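Local structure of hypothetical protein Cgl3021 (2NSF) at residues A[80-84]-A[157-161]; A[83-88]-A[139-145]; A[201-206]-A[218-224]. The protein catalyses the mycothiol-dependent isomerization of maleylpyruvate, probably to fumarylpyruvate, and binds a zinc ion. One frame throughout, in Å; residues are numbered along the deposited sequence.

How the contacts relate
From the N terminus, helix 66-89 comes first and opens two loops. Contact 2 closes the inner one, where 139-145 returns to 83-88 at the C-terminal end of the helix. Contact 1 closes the outer one, bringing helix 156-171 back along the helix at 80-84, so contact 2 nests inside it. The two share L83 and M84, have centres 9 Å apart and touch through L158 and W140. Together they tie helix 156-171 and the hairpin 143-153 to the C-terminal half of helix 66-89. Contact 3 follows in series, closing a short loop in the C-terminal domain between 201-206 and 218-224; its centre lies about 31 Å from that of contact 1.

Contact 1 of 3, residues A[80-84]-A[157-161]; sequences LCNLM and TLWMR
T157 OG1 is held by two hydrogen bonds, from W132 NE1 and to A154 O, and M84 SD packs against it at 3.3 Å. Since an indole N-H can only give and a carbonyl oxygen only receive, the hydroxyl proton goes to A154 O. The bonds to OG1 are consistent with holding chi1 at 62°, which sets T157 CG2 beside the backbone N and turns it toward helix 66-89, where it slides past the L80 and L83 side chains. T157 CG2 comes to 4.0 Å from both L83 CB and L80 CD2.

L80 divides its two methyls between neighbours: CD2 meets M160 CE at 4.0 Å, and CD1 presses on R161 CB at 3.5 Å. R161 leaves its backbone with CG anti to N (chi1 -176°) and bends at chi2, which lays its CD alongside L80 CD1 as well (3.9 Å). Its NH1 goes on to hydrogen-bond V73 O and N76 OD1, so one residue joins the same two helices by apolar and polar means.

The short axes run 10.8 Å apart at 176°. Such nearly antiparallel packing, all of it buried, is characteristic of the helical bundle of the N-terminal domain, in which helix 66-89 supplies H72 and helix 156-171 supplies E164 and H168 to the zinc site.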
ATOM      1  N   LEU A  80      -0.746  12.579   0.491  1.00 17.38           N
ATOM      2  CA  LEU A  80       0.005  12.458   1.731  1.00 19.36           C
ATOM      3  C   LEU A  80       0.676  13.783   2.075  1.00 20.05           C
ATOM      4  O   LEU A  80       0.904  14.089   3.246  1.00 20.67           O
ATOM      5  CB  LEU A  80       1.039  11.328   1.619  1.00 18.04           C
ATOM      6  CG  LEU A  80       0.413   9.932   1.495  1.00 19.01           C
ATOM      7  CD1 LEU A  80       1.516   8.889   1.415  1.00 20.83           C
ATOM      8  CD2 LEU A  80      -0.493   9.648   2.695  1.00 19.31           C
ATOM      9  N   CYS A  81       0.994  14.572   1.053  1.00 20.26           N
ATOM     10  CA  CYS A  81       1.587  15.884   1.284  1.00 20.27           C
ATOM     11  C   CYS A  81       0.566  16.735   2.028  1.00 20.42           C
ATOM     12  O   CYS A  81       0.922  17.504   2.914  1.00 21.36           O
ATOM     13  CB  CYS A  81       1.934  16.573  -0.032  1.00 19.17           C
ATOM     14  SG  CYS A  81       3.475  16.028  -0.769  1.00 22.56           S
ATOM     15  N   ASN A  82      -0.703  16.594   1.658  1.00 21.17           N
ATOM     16  CA  ASN A  82      -1.759  17.360   2.312  1.00 21.74           C
ATOM     17  C   ASN A  82      -1.786  17.069   3.805  1.00 22.59           C
ATOM     18  O   ASN A  82      -1.882  17.991   4.622  1.00 21.75           O
ATOM     19  CB  ASN A  82      -3.127  17.045   1.701  1.00 21.30           C
ATOM     20  CG  ASN A  82      -3.291  17.630   0.313  1.00 22.86           C
ATOM     21  OD1 ASN A  82      -2.627  18.610  -0.041  1.00 23.46           O
ATOM     22  ND2 ASN A  82      -4.186  17.048  -0.475  1.00 22.43           N
ATOM     23  N   LEU A  83      -1.691  15.793   4.166  1.00 21.75           N
ATOM     24  CA  LEU A  83      -1.703  15.417   5.574  1.00 21.50           C
ATOM     25  C   LEU A  83      -0.494  15.989   6.301  1.00 21.95           C
ATOM     26  O   LEU A  83      -0.596  16.394   7.460  1.00 21.51           O
ATOM     27  CB  LEU A  83      -1.734  13.892   5.730  1.00 20.85           C
ATOM     28  CG  LEU A  83      -2.971  13.173   5.179  1.00 20.28           C
ATOM     29  CD1 LEU A  83      -2.895  11.690   5.536  1.00 20.29           C
ATOM     30  CD2 LEU A  83      -4.241  13.787   5.760  1.00 21.32           C
ATOM     31  N   MET A  84       0.656  16.031   5.634  1.00 21.39           N
ATOM     32  CA  MET A  84       1.845  16.579   6.268  1.00 22.87           C
ATOM     33  C   MET A  84       1.713  18.091   6.443  1.00 24.49           C
ATOM     34  O   MET A  84       2.230  18.652   7.409  1.00 24.55           O
ATOM     35  CB  MET A  84       3.105  16.244   5.464  1.00 23.30           C
ATOM     36  CG  MET A  84       3.443  14.753   5.423  1.00 22.31           C
ATOM     37  SD  MET A  84       3.250  13.917   7.023  1.00 23.29           S
ATOM     38  CE  MET A  84       4.343  14.860   8.064  1.00 21.76           C
ATOM     39  N   THR A 157       1.827   8.535   7.571  1.00 19.79           N
ATOM     40  CA  THR A 157       2.039   8.699   6.131  1.00 19.28           C
ATOM     41  C   THR A 157       3.252   7.908   5.657  1.00 18.41           C
ATOM     42  O   THR A 157       3.328   7.526   4.493  1.00 17.92           O
ATOM     43  CB  THR A 157       2.237  10.180   5.732  1.00 18.87           C
ATOM     44  OG1 THR A 157       3.405  10.704   6.376  1.00 20.63           O
ATOM     45  CG2 THR A 157       1.016  11.007   6.121  1.00 19.59           C
ATOM     46  N   LEU A 158       4.203   7.669   6.553  1.00 18.19           N
ATOM     47  CA  LEU A 158       5.387   6.900   6.185  1.00 16.96           C
ATOM     48  C   LEU A 158       4.956   5.462   5.898  1.00 17.30           C
ATOM     49  O   LEU A 158       5.433   4.833   4.953  1.00 16.66           O
ATOM     50  CB  LEU A 158       6.415   6.933   7.319  1.00 19.08           C
ATOM     51  CG  LEU A 158       6.987   8.316   7.661  1.00 20.56           C
ATOM     52  CD1 LEU A 158       7.787   8.224   8.947  1.00 21.86           C
ATOM     53  CD2 LEU A 158       7.856   8.829   6.514  1.00 21.37           C
ATOM     54  N   TRP A 159       4.042   4.952   6.716  1.00 18.26           N
ATOM     55  CA  TRP A 159       3.529   3.596   6.544  1.00 16.90           C
ATOM     56  C   TRP A 159       2.600   3.547   5.335  1.00 18.02           C
ATOM     57  O   TRP A 159       2.682   2.647   4.497  1.00 17.13           O
ATOM     58  CB  TRP A 159       2.758   3.160   7.795  1.00 16.62           C
ATOM     59  CG  TRP A 159       1.869   1.956   7.578  1.00 16.50           C
ATOM     60  CD1 TRP A 159       0.514   1.903   7.741  1.00 16.70           C
ATOM     61  CD2 TRP A 159       2.271   0.647   7.151  1.00 17.07           C
ATOM     62  NE1 TRP A 159       0.046   0.645   7.444  1.00 18.44           N
ATOM     63  CE2 TRP A 159       1.104  -0.147   7.078  1.00 17.58           C
ATOM     64  CE3 TRP A 159       3.505   0.064   6.823  1.00 16.90           C
ATOM     65  CZ2 TRP A 159       1.129  -1.493   6.691  1.00 18.27           C
ATOM     66  CZ3 TRP A 159       3.530  -1.282   6.437  1.00 16.09           C
ATOM     67  CH2 TRP A 159       2.349  -2.041   6.376  1.00 17.74           C
ATOM     68  N   MET A 160       1.711   4.527   5.247  1.00 17.75           N
ATOM     69  CA  MET A 160       0.764   4.574   4.142  1.00 18.23           C
ATOM     70  C   MET A 160       1.476   4.613   2.797  1.00 16.98           C
ATOM     71  O   MET A 160       1.096   3.903   1.866  1.00 18.02           O
ATOM     72  CB  MET A 160      -0.147   5.791   4.297  1.00 18.34           C
ATOM     73  CG  MET A 160      -1.045   5.713   5.518  1.00 19.34           C
ATOM     74  SD  MET A 160      -1.723   7.316   5.974  1.00 22.45           S
ATOM     75  CE  MET A 160      -3.053   7.454   4.813  1.00 20.88           C
ATOM     76  N   ARG A 161       2.511   5.436   2.687  1.00 17.32           N
ATOM     77  CA  ARG A 161       3.239   5.516   1.426  1.00 17.56           C
ATOM     78  C   ARG A 161       3.965   4.199   1.154  1.00 16.53           C
ATOM     79  O   ARG A 161       4.003   3.734   0.015  1.00 15.75           O
ATOM     80  CB  ARG A 161       4.235   6.674   1.447  1.00 15.42           C
ATOM     81  CG  ARG A 161       4.965   6.883   0.117  1.00 15.80           C
ATOM     82  CD  ARG A 161       3.990   7.180  -1.027  1.00 16.03           C
ATOM     83  NE  ARG A 161       4.700   7.545  -2.251  1.00 16.44           N
ATOM     84  CZ  ARG A 161       4.117   7.733  -3.432  1.00 15.09           C
ATOM     85  NH1 ARG A 161       2.803   7.589  -3.561  1.00 15.13           N
ATOM     86  NH2 ARG A 161       4.850   8.060  -4.489  1.00 16.06           N
TER

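Contact 2 of 3, residues A[83-88]-A[139-145]; sequences LMHWAN and AWSHEVL
An antiparallel two-stranded hairpin, 143-145 with 151-153, is laid against the last turns of helix 66-89, and the indole of W86 lies over its first strand. This is a beta hairpin packed against a helix at the edge of the helical N-terminal domain, where V144 and the backbone beside it face the ring. The evidence is in the CH-pi geometry: V144 CA stands 4.0 Å from the centroid of the six-membered ring of W86 and 10° off its normal, hence squarely over a face. V144 CG1 lies over the same face nearer the rim, 3.9 Å from W86 CD2. The indole reaches the strand because W86 places CG anti to its backbone N (chi1 176°), and its far end extends alongside L145, whose CB is 4.0 Å from W86 CH2.

L83, one turn back, sends CD2 to V144 CB at 4.1 Å, so the valine is held between leucine and indole contacts. Next to L83, M84 turns to the start of 139-145, its CE over a face of the W140 ring, 3.9 Å from W140 CZ3; the sulfur is oblique to the ring, making a Met-aromatic contact. A87 fills the middle, with its CB against the backbone O of A139.

H142 packs at the rim. Its side chain crosses that of W86 at about a right angle, the imidazole and the five-membered ring of the indole meeting as an oblique pair, and A87 CA lies over one face of the H142 ring. Its own neighbour helps to orient the imidazole: H142 ND1 donates to E143 O at 3.0 Å, a bent bond (133° at the hydrogen) that arrives from above the carbonyl plane.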
ATOM      1  N   LEU A  83      -1.691  15.793   4.166  1.00 21.75           N
ATOM      2  CA  LEU A  83      -1.703  15.417   5.574  1.00 21.50           C
ATOM      3  C   LEU A  83      -0.494  15.989   6.301  1.00 21.95           C
ATOM      4  O   LEU A  83      -0.596  16.394   7.460  1.00 21.51           O
ATOM      5  CB  LEU A  83      -1.734  13.892   5.730  1.00 20.85           C
ATOM      6  CG  LEU A  83      -2.971  13.173   5.179  1.00 20.28           C
ATOM      7  CD1 LEU A  83      -2.895  11.690   5.536  1.00 20.29           C
ATOM      8  CD2 LEU A  83      -4.241  13.787   5.760  1.00 21.32           C
ATOM      9  N   MET A  84       0.656  16.031   5.634  1.00 21.39           N
ATOM     10  CA  MET A  84       1.845  16.579   6.268  1.00 22.87           C
ATOM     11  C   MET A  84       1.713  18.091   6.443  1.00 24.49           C
ATOM     12  O   MET A  84       2.230  18.652   7.409  1.00 24.55           O
ATOM     13  CB  MET A  84       3.105  16.244   5.464  1.00 23.30           C
ATOM     14  CG  MET A  84       3.443  14.753   5.423  1.00 22.31           C
ATOM     15  SD  MET A  84       3.250  13.917   7.023  1.00 23.29           S
ATOM     16  CE  MET A  84       4.343  14.860   8.064  1.00 21.76           C
ATOM     17  N   HIS A  85       1.020  18.749   5.516  1.00 25.25           N
ATOM     18  CA  HIS A  85       0.818  20.196   5.620  1.00 26.49           C
ATOM     19  C   HIS A  85      -0.120  20.457   6.794  1.00 25.56           C
ATOM     20  O   HIS A  85       0.085  21.376   7.583  1.00 26.14           O
ATOM     21  CB  HIS A  85       0.215  20.755   4.329  1.00 28.49           C
ATOM     22  CG  HIS A  85      -0.103  22.217   4.400  1.00 32.36           C
ATOM     23  ND1 HIS A  85      -1.337  22.695   4.787  1.00 34.76           N
ATOM     24  CD2 HIS A  85       0.664  23.310   4.169  1.00 33.77           C
ATOM     25  CE1 HIS A  85      -1.316  24.016   4.790  1.00 34.15           C
ATOM     26  NE2 HIS A  85      -0.112  24.415   4.421  1.00 34.66           N
ATOM     27  N   TRP A  86      -1.153  19.629   6.894  1.00 23.98           N
ATOM     28  CA  TRP A  86      -2.129  19.713   7.974  1.00 25.34           C
ATOM     29  C   TRP A  86      -1.368  19.560   9.292  1.00 25.69           C
ATOM     30  O   TRP A  86      -1.569  20.321  10.242  1.00 26.26           O
ATOM     31  CB  TRP A  86      -3.143  18.576   7.795  1.00 24.10           C
ATOM     32  CG  TRP A  86      -4.199  18.411   8.864  1.00 24.92           C
ATOM     33  CD1 TRP A  86      -4.276  19.052  10.074  1.00 25.24           C
ATOM     34  CD2 TRP A  86      -5.307  17.506   8.822  1.00 23.46           C
ATOM     35  NE1 TRP A  86      -5.364  18.597  10.782  1.00 24.29           N
ATOM     36  CE2 TRP A  86      -6.014  17.647  10.037  1.00 24.25           C
ATOM     37  CE3 TRP A  86      -5.773  16.585   7.872  1.00 21.65           C
ATOM     38  CZ2 TRP A  86      -7.162  16.902  10.327  1.00 25.06           C
ATOM     39  CZ3 TRP A  86      -6.912  15.847   8.158  1.00 23.82           C
ATOM     40  CH2 TRP A  86      -7.594  16.011   9.378  1.00 24.55           C
ATOM     41  N   ALA A  87      -0.472  18.579   9.330  1.00 25.50           N
ATOM     42  CA  ALA A  87       0.317  18.303  10.521  1.00 26.50           C
ATOM     43  C   ALA A  87       1.240  19.450  10.925  1.00 26.86           C
ATOM     44  O   ALA A  87       1.315  19.805  12.102  1.00 27.06           O
ATOM     45  CB  ALA A  87       1.137  17.036  10.314  1.00 25.61           C
ATOM     46  N   ASN A  88       1.941  20.028   9.954  1.00 27.76           N
ATOM     47  CA  ASN A  88       2.871  21.113  10.234  1.00 29.73           C
ATOM     48  C   ASN A  88       2.242  22.485  10.463  1.00 31.13           C
ATOM     49  O   ASN A  88       2.840  23.334  11.126  1.00 31.65           O
ATOM     50  CB  ASN A  88       3.913  21.222   9.115  1.00 29.41           C
ATOM     51  CG  ASN A  88       4.884  20.056   9.103  1.00 29.29           C
ATOM     52  OD1 ASN A  88       4.736  19.114   8.325  1.00 30.63           O
ATOM     53  ND2 ASN A  88       5.881  20.113   9.974  1.00 27.77           N
ATOM     54  N   ALA A 139       5.078  17.909  14.958  1.00 33.54           N
ATOM     55  CA  ALA A 139       4.167  17.648  13.848  1.00 31.44           C
ATOM     56  C   ALA A 139       4.026  16.165  13.518  1.00 30.07           C
ATOM     57  O   ALA A 139       2.963  15.722  13.074  1.00 27.99           O
ATOM     58  CB  ALA A 139       4.623  18.419  12.608  1.00 30.15           C
ATOM     59  N   TRP A 140       5.087  15.394  13.736  1.00 28.81           N
ATOM     60  CA  TRP A 140       5.037  13.967  13.442  1.00 28.88           C
ATOM     61  C   TRP A 140       3.938  13.240  14.218  1.00 28.99           C
ATOM     62  O   TRP A 140       3.433  12.215  13.764  1.00 28.70           O
ATOM     63  CB  TRP A 140       6.395  13.309  13.716  1.00 28.27           C
ATOM     64  CG  TRP A 140       7.405  13.507  12.616  1.00 27.26           C
ATOM     65  CD1 TRP A 140       8.588  14.187  12.698  1.00 27.23           C
ATOM     66  CD2 TRP A 140       7.321  13.006  11.275  1.00 25.91           C
ATOM     67  NE1 TRP A 140       9.248  14.137  11.491  1.00 27.84           N
ATOM     68  CE2 TRP A 140       8.493  13.418  10.599  1.00 26.21           C
ATOM     69  CE3 TRP A 140       6.369  12.249  10.578  1.00 23.86           C
ATOM     70  CZ2 TRP A 140       8.740  13.098   9.257  1.00 26.43           C
ATOM     71  CZ3 TRP A 140       6.614  11.928   9.238  1.00 25.22           C
ATOM     72  CH2 TRP A 140       7.791  12.354   8.597  1.00 24.05           C
ATOM     73  N   SER A 141       3.554  13.768  15.377  1.00 29.10           N
ATOM     74  CA  SER A 141       2.513  13.132  16.180  1.00 30.31           C
ATOM     75  C   SER A 141       1.152  13.824  16.085  1.00 30.19           C
ATOM     76  O   SER A 141       0.197  13.433  16.759  1.00 29.65           O
ATOM     77  CB  SER A 141       2.948  13.053  17.645  1.00 32.87           C
ATOM     78  OG  SER A 141       3.166  14.345  18.179  1.00 36.27           O
ATOM     79  N   HIS A 142       1.061  14.847  15.242  1.00 30.24           N
ATOM     80  CA  HIS A 142      -0.190  15.576  15.062  1.00 30.90           C
ATOM     81  C   HIS A 142      -1.233  14.637  14.458  1.00 29.84           C
ATOM     82  O   HIS A 142      -0.940  13.901  13.517  1.00 29.75           O
ATOM     83  CB  HIS A 142       0.045  16.778  14.143  1.00 31.99           C
ATOM     84  CG  HIS A 142      -1.095  17.749  14.108  1.00 33.97           C
ATOM     85  ND1 HIS A 142      -2.322  17.441  13.564  1.00 34.17           N
ATOM     86  CD2 HIS A 142      -1.191  19.020  14.562  1.00 33.99           C
ATOM     87  CE1 HIS A 142      -3.128  18.482  13.682  1.00 35.17           C
ATOM     88  NE2 HIS A 142      -2.467  19.453  14.285  1.00 34.85           N
ATOM     89  N   GLU A 143      -2.448  14.655  14.997  1.00 29.61           N
ATOM     90  CA  GLU A 143      -3.502  13.784  14.496  1.00 29.78           C
ATOM     91  C   GLU A 143      -4.097  14.259  13.182  1.00 28.32           C
ATOM     92  O   GLU A 143      -4.435  15.431  13.025  1.00 28.88           O
ATOM     93  CB  GLU A 143      -4.634  13.641  15.517  1.00 32.12           C
ATOM     94  CG  GLU A 143      -4.223  13.037  16.842  1.00 36.60           C
ATOM     95  CD  GLU A 143      -5.406  12.461  17.595  1.00 38.24           C
ATOM     96  OE1 GLU A 143      -6.499  13.064  17.532  1.00 39.54           O
ATOM     97  OE2 GLU A 143      -5.242  11.411  18.252  1.00 40.50           O
ATOM     98  N   VAL A 144      -4.226  13.328  12.246  1.00 26.05           N
ATOM     99  CA  VAL A 144      -4.789  13.612  10.939  1.00 24.61           C
ATOM    100  C   VAL A 144      -5.741  12.476  10.593  1.00 25.18           C
ATOM    101  O   VAL A 144      -5.783  11.455  11.286  1.00 24.51           O
ATOM    102  CB  VAL A 144      -3.680  13.716   9.865  1.00 24.22           C
ATOM    103  CG1 VAL A 144      -2.760  14.888  10.188  1.00 25.04           C
ATOM    104  CG2 VAL A 144      -2.880  12.417   9.813  1.00 22.95           C
ATOM    105  N   LEU A 145      -6.506  12.649   9.524  1.00 24.57           N
ATOM    106  CA  LEU A 145      -7.465  11.634   9.121  1.00 26.27           C
ATOM    107  C   LEU A 145      -7.079  11.025   7.782  1.00 27.36           C
ATOM    108  O   LEU A 145      -6.705  11.743   6.855  1.00 27.98           O
ATOM    109  CB  LEU A 145      -8.862  12.254   9.019  1.00 27.94           C
ATOM    110  CG  LEU A 145     -10.062  11.309   9.105  1.00 32.12           C
ATOM    111  CD1 LEU A 145     -10.136  10.718  10.508  1.00 31.50           C
ATOM    112  CD2 LEU A 145     -11.343  12.065   8.789  1.00 32.92           C
TER

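Contact 3 of 3, residues A[201-206]-A[218-224]; sequences GAGEGL and PAAPGQD
E204 with psi at 126° and G205 with phi at 76° are the central pair of a type II turn from G203 to L206, closed by L206 N to G203 O. The turn flips the peptide between them, so that G205 N is directed at the other loop and donates to A220 O at 3.0 Å. A220 O also receives a CA-H...O contact from E204 CA at 3.2 Å.

Two further backbone bonds flank this one. A220 N donates to A202 O at 3.2 Å, and A219 N donates to L206 O at an equal length, with a C=O...N angle of 171° that sets the donor nearly in line with the carbonyl. Water 3 accepts from A219 N and lies within hydrogen-bonding distance of L206 O and A220 O, bridging the loops. Farther out, water 1 donates to both E204 O and D224 O, at 2.8 Å each, carrying the join to the D224 end. G205 CA makes its own CA-H...O contact with D224 O, at 3.5 Å. Among the side chains, A220 CB packs 3.2 Å from A202 O, A219 CB rests 3.3 Å from G203 O, and E204 CB comes near P221 O.

G201 ends helix 183-199 in a Schellman motif, and the chain turns from there into strand 206-210 of the mixed sheet. The A219-L206 bond continues the antiparallel pairing of that strand with 215-218, G205 makes a backbone hydrogen bond with V226, at the start of strand 226-230, and W197 of helix 183-199 packs on A202, L206 and A219.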
ATOM      1  N   GLY A 201     -16.040  -7.700  10.232  1.00 23.08           N
ATOM      2  CA  GLY A 201     -16.754  -8.953  10.387  1.00 22.05           C
ATOM      3  C   GLY A 201     -16.565  -9.851   9.175  1.00 23.31           C
ATOM      4  O   GLY A 201     -17.335 -10.786   8.952  1.00 22.88           O
ATOM      5  N   ALA A 202     -15.523  -9.576   8.397  1.00 22.34           N
ATOM      6  CA  ALA A 202     -15.232 -10.346   7.192  1.00 23.38           C
ATOM      7  C   ALA A 202     -14.279 -11.509   7.441  1.00 23.74           C
ATOM      8  O   ALA A 202     -13.528 -11.518   8.417  1.00 22.30           O
ATOM      9  CB  ALA A 202     -14.657  -9.431   6.124  1.00 23.78           C
ATOM     10  N   GLY A 203     -14.321 -12.489   6.542  1.00 22.29           N
ATOM     11  CA  GLY A 203     -13.451 -13.647   6.648  1.00 23.18           C
ATOM     12  C   GLY A 203     -13.728 -14.555   7.829  1.00 23.59           C
ATOM     13  O   GLY A 203     -12.795 -14.986   8.504  1.00 21.46           O
ATOM     14  N   GLU A 204     -15.001 -14.855   8.078  1.00 23.11           N
ATOM     15  CA  GLU A 204     -15.360 -15.732   9.193  1.00 23.11           C
ATOM     16  C   GLU A 204     -14.670 -17.089   9.070  1.00 22.93           C
ATOM     17  O   GLU A 204     -14.778 -17.762   8.041  1.00 24.23           O
ATOM     18  CB  GLU A 204     -16.881 -15.935   9.252  1.00 24.65           C
ATOM     19  CG  GLU A 204     -17.690 -14.648   9.347  1.00 26.32           C
ATOM     20  CD  GLU A 204     -19.183 -14.905   9.508  1.00 30.42           C
ATOM     21  OE1 GLU A 204     -19.672 -15.935   9.001  1.00 28.48           O
ATOM     22  OE2 GLU A 204     -19.873 -14.068  10.131  1.00 30.10           O
ATOM     23  N   GLY A 205     -13.962 -17.481  10.124  1.00 21.92           N
ATOM     24  CA  GLY A 205     -13.267 -18.756  10.134  1.00 21.35           C
ATOM     25  C   GLY A 205     -11.978 -18.798   9.328  1.00 21.16           C
ATOM     26  O   GLY A 205     -11.225 -19.766   9.426  1.00 21.22           O
ATOM     27  N   LEU A 206     -11.719 -17.759   8.540  1.00 20.73           N
ATOM     28  CA  LEU A 206     -10.513 -17.710   7.714  1.00 20.39           C
ATOM     29  C   LEU A 206      -9.298 -17.255   8.513  1.00 18.33           C
ATOM     30  O   LEU A 206      -9.320 -16.202   9.152  1.00 20.07           O
ATOM     31  CB  LEU A 206     -10.720 -16.771   6.519  1.00 20.48           C
ATOM     32  CG  LEU A 206      -9.528 -16.624   5.564  1.00 22.62           C
ATOM     33  CD1 LEU A 206      -9.218 -17.969   4.911  1.00 22.27           C
ATOM     34  CD2 LEU A 206      -9.842 -15.576   4.504  1.00 22.88           C
ATOM     35  N   PRO A 218      -5.613 -14.369  12.164  1.00 17.79           N
ATOM     36  CA  PRO A 218      -7.048 -14.641  12.061  1.00 18.79           C
ATOM     37  C   PRO A 218      -7.871 -13.427  11.664  1.00 18.85           C
ATOM     38  O   PRO A 218      -7.451 -12.288  11.851  1.00 17.82           O
ATOM     39  CB  PRO A 218      -7.402 -15.128  13.461  1.00 18.91           C
ATOM     40  CG  PRO A 218      -6.510 -14.276  14.325  1.00 20.49           C
ATOM     41  CD  PRO A 218      -5.186 -14.318  13.578  1.00 19.36           C
ATOM     42  N   ALA A 219      -9.047 -13.693  11.116  1.00 19.68           N
ATOM     43  CA  ALA A 219      -9.970 -12.640  10.715  1.00 20.27           C
ATOM     44  C   ALA A 219     -11.149 -12.715  11.680  1.00 20.75           C
ATOM     45  O   ALA A 219     -10.963 -12.932  12.878  1.00 20.31           O
ATOM     46  CB  ALA A 219     -10.434 -12.870   9.280  1.00 20.07           C
ATOM     47  N   ALA A 220     -12.363 -12.543  11.174  1.00 20.15           N
ATOM     48  CA  ALA A 220     -13.538 -12.611  12.040  1.00 21.79           C
ATOM     49  C   ALA A 220     -13.757 -14.061  12.472  1.00 22.31           C
ATOM     50  O   ALA A 220     -13.518 -14.983  11.699  1.00 22.73           O
ATOM     51  CB  ALA A 220     -14.761 -12.085  11.301  1.00 22.26           C
ATOM     52  N   PRO A 221     -14.216 -14.283  13.716  1.00 23.70           N
ATOM     53  CA  PRO A 221     -14.438 -15.658  14.176  1.00 25.19           C
ATOM     54  C   PRO A 221     -15.562 -16.372  13.429  1.00 26.52           C
ATOM     55  O   PRO A 221     -16.540 -15.753  13.019  1.00 26.76           O
ATOM     56  CB  PRO A 221     -14.735 -15.479  15.667  1.00 25.51           C
ATOM     57  CG  PRO A 221     -15.408 -14.146  15.721  1.00 23.01           C
ATOM     58  CD  PRO A 221     -14.575 -13.305  14.762  1.00 24.18           C
ATOM     59  N   GLY A 222     -15.402 -17.678  13.250  1.00 30.10           N
ATOM     60  CA  GLY A 222     -16.401 -18.465  12.553  1.00 33.94           C
ATOM     61  C   GLY A 222     -16.400 -19.885  13.084  1.00 36.92           C
ATOM     62  O   GLY A 222     -15.512 -20.255  13.849  1.00 37.43           O
ATOM     63  N   GLN A 223     -17.376 -20.686  12.676  1.00 40.19           N
ATOM     64  CA  GLN A 223     -17.459 -22.063  13.152  1.00 42.50           C
ATOM     65  C   GLN A 223     -16.609 -23.023  12.350  1.00 40.98           C
ATOM     66  O   GLN A 223     -16.155 -24.046  12.857  1.00 42.61           O
ATOM     67  CB  GLN A 223     -18.903 -22.550  13.125  1.00 45.95           C
ATOM     68  CG  GLN A 223     -19.622 -22.305  11.815  1.00 51.49           C
ATOM     69  CD  GLN A 223     -20.794 -21.373  12.002  1.00 54.71           C
ATOM     70  OE1 GLN A 223     -21.158 -21.048  13.133  1.00 56.68           O
ATOM     71  NE2 GLN A 223     -21.401 -20.943  10.902  1.00 56.51           N
ATOM     72  N   ASP A 224     -16.403 -22.697  11.085  1.00 38.90           N
ATOM     73  CA  ASP A 224     -15.613 -23.558  10.239  1.00 37.00           C
ATOM     74  C   ASP A 224     -14.302 -22.883   9.903  1.00 34.78           C
ATOM     75  O   ASP A 224     -14.255 -21.934   9.127  1.00 34.59           O
ATOM     76  CB  ASP A 224     -16.399 -23.908   8.987  1.00 38.52           C
ATOM     77  CG  ASP A 224     -17.702 -24.609   9.315  1.00 40.58           C
ATOM     78  OD1 ASP A 224     -17.689 -25.453  10.237  1.00 41.30           O
ATOM     79  OD2 ASP A 224     -18.726 -24.320   8.667  1.00 42.83           O
TER
HETATM   80  O   HOH W   1     -13.871 -20.164   7.055  1.00 35.03           O
HETATM   81  O   HOH W   2     -16.936 -19.930   9.478  1.00 35.05           O
HETATM   82  O   HOH W   3     -11.077 -15.986  11.116  1.00 24.24           O